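PDB 3GA2: endonuclease V, which probably repairs deaminated bases in DNA, nicking double-stranded DNA at the second phosphodiester bond 3' to a deoxyinosine with magnesium as cofactor. Local coordinates for residues M1-F9 / H131-P139; I39-L47 / V59-D68. The protein carries 1 engineered substitution. All coordinates share one frame; numbering follows the deposited sequence.

Interaction 1: residues M1-F9 / H131-P139; sequences MKVFDVHKF and HAAFFLGKP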
loop_
_atom_site.group_PDB
_atom_site.type_symbol
_atom_site.label_atom_id
_atom_site.label_comp_id
_atom_site.label_asym_id
_atom_site.label_seq_id
_atom_site.Cartn_x
_atom_site.Cartn_y
_atom_site.Cartn_z
HETATM N N MSE A 1 0.921 16.575 -5.564
HETATM C CA MSE A 1 -0.486 16.855 -5.955
HETATM C C MSE A 1 -1.339 17.207 -4.747
HETATM O O MSE A 1 -0.912 17.059 -3.601
HETATM C CB MSE A 1 -1.095 15.645 -6.678
HETATM C CG MSE A 1 -1.003 14.331 -5.926
HETATM SE SE MSE A 1 -2.155 12.929 -6.682
HETATM C CE MSE A 1 -3.025 12.351 -5.055
ATOM N N LYS A 2 -2.545 17.691 -5.013
ATOM C CA LYS A 2 -3.472 18.061 -3.952
ATOM C C LYS A 2 -4.081 16.797 -3.360
ATOM O O LYS A 2 -4.254 15.803 -4.059
ATOM C CB LYS A 2 -4.580 18.949 -4.517
ATOM C CG LYS A 2 -4.071 20.214 -5.182
ATOM C CD LYS A 2 -3.398 21.132 -4.182
ATOM C CE LYS A 2 -4.399 21.667 -3.171
ATOM N NZ LYS A 2 -5.475 22.452 -3.834
ATOM N N VAL A 3 -4.390 16.834 -2.070
ATOM C CA VAL A 3 -4.998 15.692 -1.398
ATOM C C VAL A 3 -6.228 16.143 -0.621
ATOM O O VAL A 3 -6.341 17.313 -0.248
ATOM C CB VAL A 3 -4.028 15.024 -0.404
ATOM C CG1 VAL A 3 -2.847 14.425 -1.142
ATOM C CG2 VAL A 3 -3.560 16.042 0.629
ATOM N N PHE A 4 -7.151 15.215 -0.376
ATOM C CA PHE A 4 -8.358 15.538 0.373
ATOM C C PHE A 4 -8.096 15.501 1.869
ATOM O O PHE A 4 -7.521 14.545 2.378
ATOM C CB PHE A 4 -9.487 14.569 0.025
ATOM C CG PHE A 4 -9.980 14.701 -1.383
ATOM C CD1 PHE A 4 -9.313 14.075 -2.431
ATOM C CD2 PHE A 4 -11.094 15.484 -1.670
ATOM C CE1 PHE A 4 -9.751 14.228 -3.745
ATOM C CE2 PHE A 4 -11.535 15.642 -2.978
ATOM C CZ PHE A 4 -10.865 15.014 -4.018
ATOM N N ASP A 5 -8.515 16.551 2.566
ATOM C CA ASP A 5 -8.328 16.643 4.013
ATOM C C ASP A 5 -9.408 15.821 4.712
ATOM O O ASP A 5 -10.307 16.371 5.350
ATOM C CB ASP A 5 -8.420 18.103 4.463
ATOM C CG ASP A 5 -7.808 18.331 5.833
ATOM O OD1 ASP A 5 -8.111 17.559 6.767
ATOM O OD2 ASP A 5 -7.025 19.291 5.978
ATOM N N VAL A 6 -9.314 14.501 4.587
ATOM C CA VAL A 6 -10.287 13.595 5.187
ATOM C C VAL A 6 -10.461 13.827 6.683
ATOM O O VAL A 6 -11.564 14.104 7.148
ATOM C CB VAL A 6 -9.882 12.124 4.968
ATOM C CG1 VAL A 6 -10.964 11.205 5.502
ATOM C CG2 VAL A 6 -9.641 11.868 3.488
ATOM N N HIS A 7 -9.371 13.704 7.435
ATOM C CA HIS A 7 -9.426 13.902 8.874
ATOM C C HIS A 7 -8.075 14.282 9.460
ATOM O O HIS A 7 -7.039 14.188 8.800
ATOM C CB HIS A 7 -9.927 12.634 9.575
ATOM C CG HIS A 7 -9.028 11.448 9.406
ATOM N ND1 HIS A 7 -9.214 10.506 8.414
ATOM C CD2 HIS A 7 -7.950 11.038 10.113
ATOM C CE1 HIS A 7 -8.293 9.568 8.522
ATOM N NE2 HIS A 7 -7.511 9.866 9.545
ATOM N N LYS A 8 -8.097 14.697 10.720
ATOM C CA LYS A 8 -6.883 15.092 11.418
ATOM C C LYS A 8 -6.299 13.882 12.131
ATOM O O LYS A 8 -6.941 12.838 12.226
ATOM C CB LYS A 8 -7.209 16.193 12.428
ATOM C CG LYS A 8 -8.210 15.757 13.485
ATOM C CD LYS A 8 -9.153 16.881 13.870
ATOM C CE LYS A 8 -10.266 16.368 14.773
ATOM N NZ LYS A 8 -11.351 17.373 14.957
ATOM N N PHE A 9 -5.080 14.025 12.633
ATOM C CA PHE A 9 -4.418 12.935 13.337
ATOM C C PHE A 9 -4.245 13.263 14.816
ATOM O O PHE A 9 -3.128 13.270 15.328
ATOM C CB PHE A 9 -3.062 12.663 12.686
ATOM C CG PHE A 9 -3.167 12.202 11.260
ATOM C CD1 PHE A 9 -3.387 10.861 10.963
ATOM C CD2 PHE A 9 -3.111 13.117 10.216
ATOM C CE1 PHE A 9 -3.551 10.440 9.646
ATOM C CE2 PHE A 9 -3.275 12.708 8.900
ATOM C CZ PHE A 9 -3.497 11.366 8.615
ATOM N N HIS A 131 -7.072 2.991 3.459
ATOM C CA HIS A 131 -7.132 4.229 4.219
ATOM C C HIS A 131 -6.521 5.412 3.455
ATOM O O HIS A 131 -7.126 6.483 3.370
ATOM C CB HIS A 131 -6.417 4.031 5.568
ATOM C CG HIS A 131 -6.788 5.042 6.608
ATOM N ND1 HIS A 131 -6.483 4.879 7.946
ATOM C CD2 HIS A 131 -7.429 6.230 6.514
ATOM C CE1 HIS A 131 -6.921 5.923 8.624
ATOM N NE2 HIS A 131 -7.499 6.759 7.780
ATOM N N ALA A 132 -5.328 5.222 2.899
ATOM C CA ALA A 132 -4.664 6.283 2.148
ATOM C C ALA A 132 -5.486 6.738 0.941
ATOM O O ALA A 132 -5.419 7.901 0.540
ATOM C CB ALA A 132 -3.286 5.814 1.688
ATOM N N ALA A 133 -6.261 5.826 0.367
ATOM C CA ALA A 133 -7.066 6.153 -0.805
ATOM C C ALA A 133 -7.963 7.365 -0.593
ATOM O O ALA A 133 -8.093 8.205 -1.482
ATOM C CB ALA A 133 -7.903 4.959 -1.215
ATOM N N PHE A 134 -8.582 7.465 0.578
ATOM C CA PHE A 134 -9.460 8.597 0.838
ATOM C C PHE A 134 -8.713 9.919 0.723
ATOM O O PHE A 134 -9.228 10.875 0.147
ATOM C CB PHE A 134 -10.109 8.476 2.216
ATOM C CG PHE A 134 -10.975 7.264 2.368
ATOM C CD1 PHE A 134 -10.485 6.116 2.977
ATOM C CD2 PHE A 134 -12.274 7.263 1.883
ATOM C CE1 PHE A 134 -11.280 4.975 3.102
ATOM C CE2 PHE A 134 -13.080 6.130 2.003
ATOM C CZ PHE A 134 -12.579 4.985 2.613
ATOM N N PHE A 135 -7.498 9.978 1.256
ATOM C CA PHE A 135 -6.721 11.207 1.174
ATOM C C PHE A 135 -6.261 11.502 -0.251
ATOM O O PHE A 135 -6.327 12.642 -0.711
ATOM C CB PHE A 135 -5.491 11.140 2.074
ATOM C CG PHE A 135 -5.792 11.241 3.538
ATOM C CD1 PHE A 135 -6.170 10.118 4.266
ATOM C CD2 PHE A 135 -5.650 12.457 4.203
ATOM C CE1 PHE A 135 -6.396 10.198 5.643
ATOM C CE2 PHE A 135 -5.873 12.553 5.577
ATOM C CZ PHE A 135 -6.247 11.418 6.299
ATOM N N LEU A 136 -5.794 10.468 -0.944
ATOM C CA LEU A 136 -5.297 10.613 -2.310
ATOM C C LEU A 136 -6.390 10.823 -3.352
ATOM O O LEU A 136 -6.141 11.399 -4.410
ATOM C CB LEU A 136 -4.467 9.384 -2.700
ATOM C CG LEU A 136 -3.279 8.995 -1.818
ATOM C CD1 LEU A 136 -2.647 7.699 -2.338
ATOM C CD2 LEU A 136 -2.247 10.118 -1.813
ATOM N N GLY A 137 -7.599 10.354 -3.061
ATOM C CA GLY A 137 -8.689 10.498 -4.016
ATOM C C GLY A 137 -8.395 9.728 -5.300
ATOM O O GLY A 137 -8.909 10.050 -6.371
ATOM N N LYS A 138 -7.556 8.704 -5.194
ATOM C CA LYS A 138 -7.206 7.902 -6.347
ATOM C C LYS A 138 -7.341 6.420 -6.048
ATOM O O LYS A 138 -7.371 6.007 -4.896
ATOM C CB LYS A 138 -5.762 8.193 -6.780
ATOM C CG LYS A 138 -5.516 9.607 -7.303
ATOM C CD LYS A 138 -6.230 9.859 -8.634
ATOM C CE LYS A 138 -5.734 11.143 -9.299
ATOM N NZ LYS A 138 -6.295 11.329 -10.669
ATOM N N PRO A 139 -7.457 5.595 -7.095
ATOM C CA PRO A 139 -7.572 4.153 -6.871
ATOM C C PRO A 139 -6.259 3.672 -6.238
ATOM O O PRO A 139 -5.176 4.130 -6.619
ATOM C CB PRO A 139 -7.741 3.598 -8.282
ATOM C CG PRO A 139 -8.438 4.713 -9.011
ATOM C CD PRO A 139 -7.725 5.939 -8.502
#
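F135 meets the N-terminal arm with its whole ring. V6 rests CG2 over the centre of one face, 3.9 Å from the centroid of the F135 ring and 12° off its normal, a CH-pi contact. The rim of F135 in turn points at a face of the H7 ring in an edge-to-face pair, planes at 69°. F9 lies nearly parallel to F135 but slid aside, with F9 CZ 3.6 Å from F135 CZ. H131 closes this aromatic cluster rim to rim with H7: H7 CE1 sits 3.0 Å from H131 NE2, near the plane of both rings. The H7 ring reaches this place from the position between its backbone N and carbonyl carbon (chi1 63°).

One backbone hydrogen bond crosses, F4 N to F135 O (2.7 Å). The same oxygen lies at the edge of the F4 ring.

At the last turn of the helix, selenomethionine M1 brings CE to 4.0 Å from L136 CD2. F4 CE1 lies 3.9 Å from G137 CA, just beyond the helix end. Helix 96-105 also touches V3, F9 and F135. Aromatic and apolar packing, with one backbone bond across it, thus holds the irregular arm on helix 128-136.

Interaction 2: residues I39-L47 / V59-D68; sequences INTTAGVDL and VCCIIVIDAD. Engineered in segment 39-47: T42 (natural residue Gly).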
loop_
_atom_site.group_PDB
_atom_site.type_symbol
_atom_site.label_atom_id
_atom_site.label_comp_id
_atom_site.label_asym_id
_atom_site.label_seq_id
_atom_site.Cartn_x
_atom_site.Cartn_y
_atom_site.Cartn_z
ATOM N N ILE A 39 -4.527 3.350 -18.324
ATOM C CA ILE A 39 -3.871 4.342 -17.467
ATOM C C ILE A 39 -2.553 4.898 -18.010
ATOM O O ILE A 39 -1.846 4.232 -18.769
ATOM C CB ILE A 39 -3.614 3.781 -16.059
ATOM C CG1 ILE A 39 -3.005 2.381 -16.162
ATOM C CG2 ILE A 39 -4.910 3.795 -15.253
ATOM C CD1 ILE A 39 -2.784 1.699 -14.829
ATOM N N ASN A 40 -2.232 6.125 -17.602
ATOM C CA ASN A 40 -1.015 6.802 -18.032
ATOM C C ASN A 40 0.161 6.564 -17.084
ATOM O O ASN A 40 1.301 6.410 -17.522
ATOM C CB ASN A 40 -1.251 8.316 -18.142
ATOM C CG ASN A 40 -2.331 8.677 -19.151
ATOM O OD1 ASN A 40 -2.242 8.320 -20.324
ATOM N ND2 ASN A 40 -3.356 9.395 -18.694
ATOM N N THR A 41 -0.119 6.546 -15.784
ATOM C CA THR A 41 0.920 6.352 -14.783
ATOM C C THR A 41 0.450 5.514 -13.591
ATOM O O THR A 41 -0.746 5.405 -13.318
ATOM C CB THR A 41 1.406 7.711 -14.232
ATOM O OG1 THR A 41 0.285 8.446 -13.721
ATOM C CG2 THR A 41 2.082 8.522 -15.318
ATOM N N THR A 42 1.405 4.907 -12.896
ATOM C CA THR A 42 1.111 4.126 -11.705
ATOM C C THR A 42 2.208 4.511 -10.713
ATOM O O THR A 42 3.361 4.733 -11.099
ATOM C CB THR A 42 1.119 2.582 -11.971
ATOM O OG1 THR A 42 2.460 2.112 -12.117
ATOM C CG2 THR A 42 0.342 2.247 -13.228
ATOM N N ALA A 43 1.856 4.637 -9.440
ATOM C CA ALA A 43 2.848 5.003 -8.439
ATOM C C ALA A 43 3.006 3.888 -7.422
ATOM O O ALA A 43 2.098 3.078 -7.226
ATOM C CB ALA A 43 2.436 6.307 -7.742
ATOM N N GLY A 44 4.171 3.853 -6.790
ATOM C CA GLY A 44 4.445 2.850 -5.778
ATOM C C GLY A 44 4.779 3.572 -4.490
ATOM O O GLY A 44 5.506 4.564 -4.512
ATOM N N VAL A 45 4.258 3.077 -3.371
ATOM C CA VAL A 45 4.490 3.700 -2.077
ATOM C C VAL A 45 5.067 2.708 -1.077
ATOM O O VAL A 45 4.595 1.573 -0.960
ATOM C CB VAL A 45 3.173 4.245 -1.469
ATOM C CG1 VAL A 45 3.475 5.148 -0.282
ATOM C CG2 VAL A 45 2.381 4.994 -2.526
ATOM N N ASP A 46 6.096 3.133 -0.361
ATOM C CA ASP A 46 6.679 2.282 0.657
ATOM C C ASP A 46 7.190 3.173 1.781
ATOM O O ASP A 46 7.335 4.386 1.606
ATOM C CB ASP A 46 7.798 1.410 0.078
ATOM C CG ASP A 46 7.939 0.088 0.815
ATOM O OD1 ASP A 46 8.398 -0.904 0.199
ATOM O OD2 ASP A 46 7.586 0.043 2.013
ATOM N N LEU A 47 7.454 2.558 2.929
ATOM C CA LEU A 47 7.911 3.269 4.118
ATOM C C LEU A 47 8.964 2.426 4.827
ATOM O O LEU A 47 8.860 1.198 4.858
ATOM C CB LEU A 47 6.723 3.483 5.057
ATOM C CG LEU A 47 6.644 4.668 6.020
ATOM C CD1 LEU A 47 8.030 5.155 6.399
ATOM C CD2 LEU A 47 5.855 5.769 5.357
ATOM N N VAL A 59 10.735 7.051 6.660
ATOM C CA VAL A 59 10.882 7.712 5.374
ATOM C C VAL A 59 9.955 7.060 4.358
ATOM O O VAL A 59 10.027 5.854 4.117
ATOM C CB VAL A 59 12.323 7.612 4.840
ATOM C CG1 VAL A 59 12.427 8.321 3.499
ATOM C CG2 VAL A 59 13.285 8.230 5.830
ATOM N N CYS A 60 9.083 7.865 3.764
ATOM C CA CYS A 60 8.155 7.362 2.761
ATOM C C CYS A 60 8.603 7.811 1.383
ATOM O O CYS A 60 8.863 8.993 1.165
ATOM C CB CYS A 60 6.739 7.889 3.009
ATOM S SG CYS A 60 5.609 7.598 1.607
ATOM N N CYS A 61 8.701 6.861 0.462
ATOM C CA CYS A 61 9.092 7.160 -0.905
ATOM C C CYS A 61 7.953 6.813 -1.845
ATOM O O CYS A 61 7.278 5.794 -1.684
ATOM C CB CYS A 61 10.317 6.347 -1.331
ATOM S SG CYS A 61 11.883 6.804 -0.563
ATOM N N ILE A 62 7.743 7.675 -2.827
ATOM C CA ILE A 62 6.726 7.451 -3.836
ATOM C C ILE A 62 7.476 7.465 -5.158
ATOM O O ILE A 62 8.188 8.420 -5.470
ATOM C CB ILE A 62 5.655 8.562 -3.839
ATOM C CG1 ILE A 62 4.838 8.503 -2.545
ATOM C CG2 ILE A 62 4.734 8.401 -5.049
ATOM C CD1 ILE A 62 3.776 9.585 -2.433
ATOM N N ILE A 63 7.337 6.384 -5.914
ATOM C CA ILE A 63 7.987 6.264 -7.208
ATOM C C ILE A 63 6.883 6.228 -8.248
ATOM O O ILE A 63 6.009 5.370 -8.183
ATOM C CB ILE A 63 8.785 4.954 -7.322
ATOM C CG1 ILE A 63 9.719 4.807 -6.125
ATOM C CG2 ILE A 63 9.565 4.940 -8.626
ATOM C CD1 ILE A 63 10.764 5.901 -6.019
ATOM N N VAL A 64 6.915 7.165 -9.189
ATOM C CA VAL A 64 5.911 7.228 -10.239
ATOM C C VAL A 64 6.516 6.718 -11.536
ATOM O O VAL A 64 7.595 7.153 -11.930
ATOM C CB VAL A 64 5.429 8.680 -10.471
ATOM C CG1 VAL A 64 4.263 8.693 -11.443
ATOM C CG2 VAL A 64 5.017 9.315 -9.143
ATOM N N ILE A 65 5.849 5.773 -12.190
ATOM C CA ILE A 65 6.361 5.276 -13.458
ATOM C C ILE A 65 5.344 5.516 -14.564
ATOM O O ILE A 65 4.168 5.757 -14.295
ATOM C CB ILE A 65 6.694 3.761 -13.413
ATOM C CG1 ILE A 65 5.424 2.944 -13.178
ATOM C CG2 ILE A 65 7.723 3.485 -12.309
ATOM C CD1 ILE A 65 5.567 1.489 -13.559
ATOM N N ASP A 66 5.814 5.472 -15.807
ATOM C CA ASP A 66 4.952 5.642 -16.970
ATOM C C ASP A 66 4.295 4.278 -17.122
ATOM O O ASP A 66 4.981 3.257 -17.116
ATOM C CB ASP A 66 5.801 5.977 -18.202
ATOM C CG ASP A 66 4.988 6.018 -19.481
ATOM O OD1 ASP A 66 4.627 4.940 -20.001
ATOM O OD2 ASP A 66 4.704 7.131 -19.960
ATOM N N ALA A 67 2.973 4.247 -17.236
ATOM C CA ALA A 67 2.264 2.970 -17.342
ATOM C C ALA A 67 2.709 2.075 -18.495
ATOM O O ALA A 67 2.863 0.874 -18.309
ATOM C CB ALA A 67 0.759 3.217 -17.437
ATOM N N ASP A 68 2.906 2.657 -19.678
ATOM C CA ASP A 68 3.308 1.882 -20.846
ATOM C C ASP A 68 4.780 1.450 -20.849
ATOM O O ASP A 68 5.078 0.259 -20.948
ATOM C CB ASP A 68 3.016 2.653 -22.138
ATOM C CG ASP A 68 1.530 2.903 -22.365
ATOM O OD1 ASP A 68 0.685 2.242 -21.724
ATOM O OD2 ASP A 68 1.204 3.760 -23.213
#
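The peptide planes of T42-I65, G44-I63 and D46-C61 are the flat groups that meet here, joined edge to edge by six backbone bonds in this antiparallel pair of the mixed sheet. T42, I65, I63, D46 and C61 lie on one face; A43, V64, V45, I62, L47 and C60 fill the opposite one. Strand 113-116 runs along the outer edge of 41-52, and strand 72-81 along that of 55-66. I65 N to T42 O is almost straight, 179° at the hydrogen. At the strand end A67 N gives N40 O a 2.7 Å bond from 43° out of that carbonyl's plane.

The engineered T42 (natural glycine) sets OG1 3.3 Å from I65 CG1. Its chi1 of 74° turns this hydroxyl toward the isoleucine, and OG1 is buried without a polar partner. On the opposite face V45 CG1 touches C60 SG at 3.8 Å, and L47 CD2 presses tightly on C60 CB at 3.3 Å. Helix 96-105 packs on C60 and I62.

D46 leads its carboxylate away from V59-D68, and OD2 accepts L47 N (2.7 Å) on its anti side. The chemistry implies a regularly hydrogen-bonded antiparallel hairpin of the RNase H-like sheet that presents D46, a predicted magnesium ligand.

Overall arrangement
Interaction 2 is nested in the chain loop closed by interaction 1; their centres lie 16 Å apart and their nearest atoms about 6 Å, without touching. Both meet helix 96-105: I100 receives V3 and F135 of interaction 1, while A102 and A103 receive I62 of interaction 2, and M1 is hydrogen-bonded to the backbone of A103. Strand 113-116 is a second bridge, since it pairs with strand 41-52 and its F115 is touched by A132 and L136. That strand ends in D116, whose carboxylate is modelled doubtfully close, about 2 Å, to that of D46. Interaction 2 thus contributes D46 to the predicted magnesium site, whereas interaction 1 lies away from it.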